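Side-chain contact in uncharacterized protein DUF1234 (PDB 3BDV), which has the alpha/beta-hydrolase fold and probably acts as a hydrolase, although its substrate is unknown: residues A[9-14]-A[40-45]. Numbering follows the deposited sequence.
Sequences LRLTEV and RRFPHW. With EDO (1,2-ethanediol), chain H.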
loop_
_atom_site.group_PDB
_atom_site.type_symbol
_atom_site.label_atom_id
_atom_site.label_comp_id
_atom_site.label_asym_id
_atom_site.label_seq_id
_atom_site.Cartn_x
_atom_site.Cartn_y
_atom_site.Cartn_z
ATOM N N LEU A 9 2.570 12.625 15.634
ATOM C CA LEU A 9 3.124 12.027 16.877
ATOM C C LEU A 9 2.891 10.526 16.906
ATOM O O LEU A 9 3.788 9.750 17.215
ATOM C CB LEU A 9 2.470 12.625 18.127
ATOM C CG LEU A 9 2.778 14.072 18.529
ATOM C CD1 LEU A 9 1.688 14.643 19.459
ATOM C CD2 LEU A 9 4.154 14.138 19.172
ATOM N N ARG A 10 1.680 10.110 16.554
ATOM C CA ARG A 10 1.339 8.690 16.599
ATOM C C ARG A 10 2.169 7.930 15.590
ATOM O O ARG A 10 2.723 6.888 15.921
ATOM C CB ARG A 10 -0.150 8.478 16.339
ATOM C CG ARG A 10 -1.021 8.836 17.547
ATOM C CD ARG A 10 -2.487 8.796 17.211
ATOM N NE ARG A 10 -2.998 7.431 17.049
ATOM C CZ ARG A 10 -4.270 7.189 16.740
ATOM N NH1 ARG A 10 -5.123 8.181 16.544
ATOM N NH2 ARG A 10 -4.707 5.974 16.566
ATOM N N LEU A 11 2.326 8.476 14.377
ATOM C CA LEU A 11 3.108 7.761 13.349
ATOM C C LEU A 11 4.600 7.747 13.654
ATOM O O LEU A 11 5.288 6.763 13.388
ATOM C CB LEU A 11 2.831 8.283 11.927
ATOM C CG LEU A 11 1.504 7.776 11.374
ATOM C CD1 LEU A 11 1.079 8.633 10.144
ATOM C CD2 LEU A 11 1.523 6.295 11.077
ATOM N N THR A 12 5.084 8.815 14.274
ATOM C CA THR A 12 6.476 8.859 14.727
ATOM C C THR A 12 6.767 7.752 15.773
ATOM O O THR A 12 7.763 7.045 15.674
ATOM C CB THR A 12 6.838 10.292 15.240
ATOM O OG1 THR A 12 6.769 11.210 14.141
ATOM C CG2 THR A 12 8.237 10.303 15.862
ATOM N N GLU A 13 5.856 7.525 16.714
ATOM C CA GLU A 13 5.984 6.383 17.637
ATOM C C GLU A 13 5.927 5.018 16.968
ATOM O O GLU A 13 6.662 4.090 17.346
ATOM C CB GLU A 13 4.915 6.412 18.716
ATOM C CG GLU A 13 5.050 7.565 19.676
ATOM C CD GLU A 13 6.358 7.513 20.449
ATOM O OE1 GLU A 13 6.592 6.496 21.135
ATOM O OE2 GLU A 13 7.154 8.475 20.344
ATOM N N VAL A 14 5.019 4.855 16.011
ATOM C CA VAL A 14 4.936 3.580 15.281
ATOM C C VAL A 14 6.264 3.282 14.595
ATOM O O VAL A 14 6.727 2.161 14.595
ATOM C CB VAL A 14 3.792 3.609 14.248
ATOM C CG1 VAL A 14 3.895 2.477 13.217
ATOM C CG2 VAL A 14 2.403 3.595 14.983
ATOM N N ARG A 40 8.016 12.754 1.901
ATOM C CA ARG A 40 8.509 14.047 2.393
ATOM C C ARG A 40 8.143 14.293 3.866
ATOM O O ARG A 40 8.928 14.857 4.626
ATOM C CB ARG A 40 7.977 15.227 1.564
ATOM C CG ARG A 40 8.445 15.279 0.132
ATOM C CD ARG A 40 8.082 16.601 -0.520
ATOM N NE ARG A 40 6.641 16.728 -0.790
ATOM C CZ ARG A 40 6.026 16.190 -1.847
ATOM N NH1 ARG A 40 6.690 15.482 -2.752
ATOM N NH2 ARG A 40 4.747 16.402 -2.010
ATOM N N ARG A 41 6.938 13.892 4.264
ATOM C CA ARG A 41 6.479 14.113 5.637
ATOM C C ARG A 41 7.192 13.234 6.692
ATOM O O ARG A 41 7.446 13.692 7.832
ATOM C CB ARG A 41 4.957 13.925 5.658
ATOM C CG ARG A 41 4.300 14.312 6.913
ATOM C CD ARG A 41 2.840 14.222 6.754
ATOM N NE ARG A 41 2.120 14.531 7.989
ATOM C CZ ARG A 41 0.874 14.980 8.026
ATOM N NH1 ARG A 41 0.223 15.236 6.908
ATOM N NH2 ARG A 41 0.282 15.210 9.185
ATOM N N PHE A 42 7.604 12.029 6.275
ATOM C CA PHE A 42 8.203 11.011 7.134
ATOM C C PHE A 42 9.471 10.476 6.449
ATOM O O PHE A 42 9.464 9.418 5.801
ATOM C CB PHE A 42 7.211 9.877 7.370
ATOM C CG PHE A 42 5.937 10.331 8.026
ATOM C CD1 PHE A 42 5.919 10.700 9.353
ATOM C CD2 PHE A 42 4.787 10.465 7.297
ATOM C CE1 PHE A 42 4.752 11.177 9.963
ATOM C CE2 PHE A 42 3.616 10.921 7.895
ATOM C CZ PHE A 42 3.605 11.299 9.220
ATOM N N PRO A 43 10.556 11.245 6.524
ATOM C CA PRO A 43 11.718 10.901 5.705
ATOM C C PRO A 43 12.407 9.600 6.067
ATOM O O PRO A 43 13.282 9.140 5.313
ATOM C CB PRO A 43 12.667 12.100 5.914
ATOM C CG PRO A 43 11.866 13.164 6.551
ATOM C CD PRO A 43 10.759 12.482 7.295
ATOM N N HIS A 44 12.064 9.032 7.219
ATOM C CA HIS A 44 12.579 7.728 7.621
ATOM C C HIS A 44 11.785 6.585 6.959
ATOM O O HIS A 44 12.236 5.456 6.972
ATOM C CB HIS A 44 12.550 7.574 9.145
ATOM C CG HIS A 44 11.257 8.025 9.770
ATOM N ND1 HIS A 44 10.840 9.342 9.745
ATOM C CD2 HIS A 44 10.273 7.332 10.395
ATOM C CE1 HIS A 44 9.670 9.444 10.349
ATOM N NE2 HIS A 44 9.305 8.240 10.755
ATOM N N TRP A 45 10.603 6.863 6.395
ATOM C CA TRP A 45 9.892 5.807 5.667
ATOM C C TRP A 45 10.671 5.389 4.446
ATOM O O TRP A 45 11.374 6.185 3.877
ATOM C CB TRP A 45 8.510 6.242 5.259
ATOM C CG TRP A 45 7.575 6.424 6.437
ATOM C CD1 TRP A 45 7.903 6.443 7.772
ATOM C CD2 TRP A 45 6.168 6.665 6.374
ATOM N NE1 TRP A 45 6.772 6.663 8.534
ATOM C CE2 TRP A 45 5.702 6.818 7.708
ATOM C CE3 TRP A 45 5.257 6.761 5.331
ATOM C CZ2 TRP A 45 4.368 7.044 8.015
ATOM C CZ3 TRP A 45 3.927 6.974 5.636
ATOM C CH2 TRP A 45 3.496 7.136 6.969
HETATM C C1 EDO H . -5.034 11.570 15.494
HETATM O O1 EDO H . -5.007 10.945 16.795
HETATM C C2 EDO H . -5.436 10.646 14.337
HETATM O O2 EDO H . -6.822 10.783 13.980
#
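L11 and W45 meet through their side chains and also share a polar partner: the hydroxyl oxygen of S15 is hydrogen-bonded both to the backbone O of L11 and to the indole NE1 of W45. This suits tryptophan, which can bury a broad apolar surface while its one polar atom is satisfied. Between the two segments themselves the contact is purely apolar. L11 turns its CG anti to its own carbonyl carbon (chi1 -77°), which carries the branched end off helix 4-15 toward the two aromatic rings. Its CD1 methyl comes obliquely onto F42, 3.8 Å from CZ, and nearer the helix L11 CB lies 4.0 Å from F42 CE1; the two side chains cross at about a right angle. The same CD1 reaches the edge of the indole, near its plane, 4.2 Å from W45 CZ2. Leucine, wholly apolar, suits this buried place against two rings.

Each face of the F42 ring has an apolar neighbour: W45 CZ2 lies 3.5 Å above one side, offset toward the rim, and R41 CG 3.6 Å above the other. Phenylalanine's flat, wholly apolar ring fits such a buried slot. A type I turn from F42 to W45, closed by the hydrogen bond from W45 N to F42 O (2.9 Å), brings the aromatic pair together. On helix 4-15, R10 NH1 donates a hydrogen bond (2.8 Å, N-H...O angle 156°) in the guanidinium plane to O1 of a 1,2-ethanediol, probably from the crystallisation liquor, while NE forms a salt bridge with E185.

The buried contact thus joins helix 4-15 to the loop running from helix 34-41 into edge strand 46-47. L11 and W45 both rest on M20 of the adjacent strand 19-23, and W45 also touches L180 of helix 174-185.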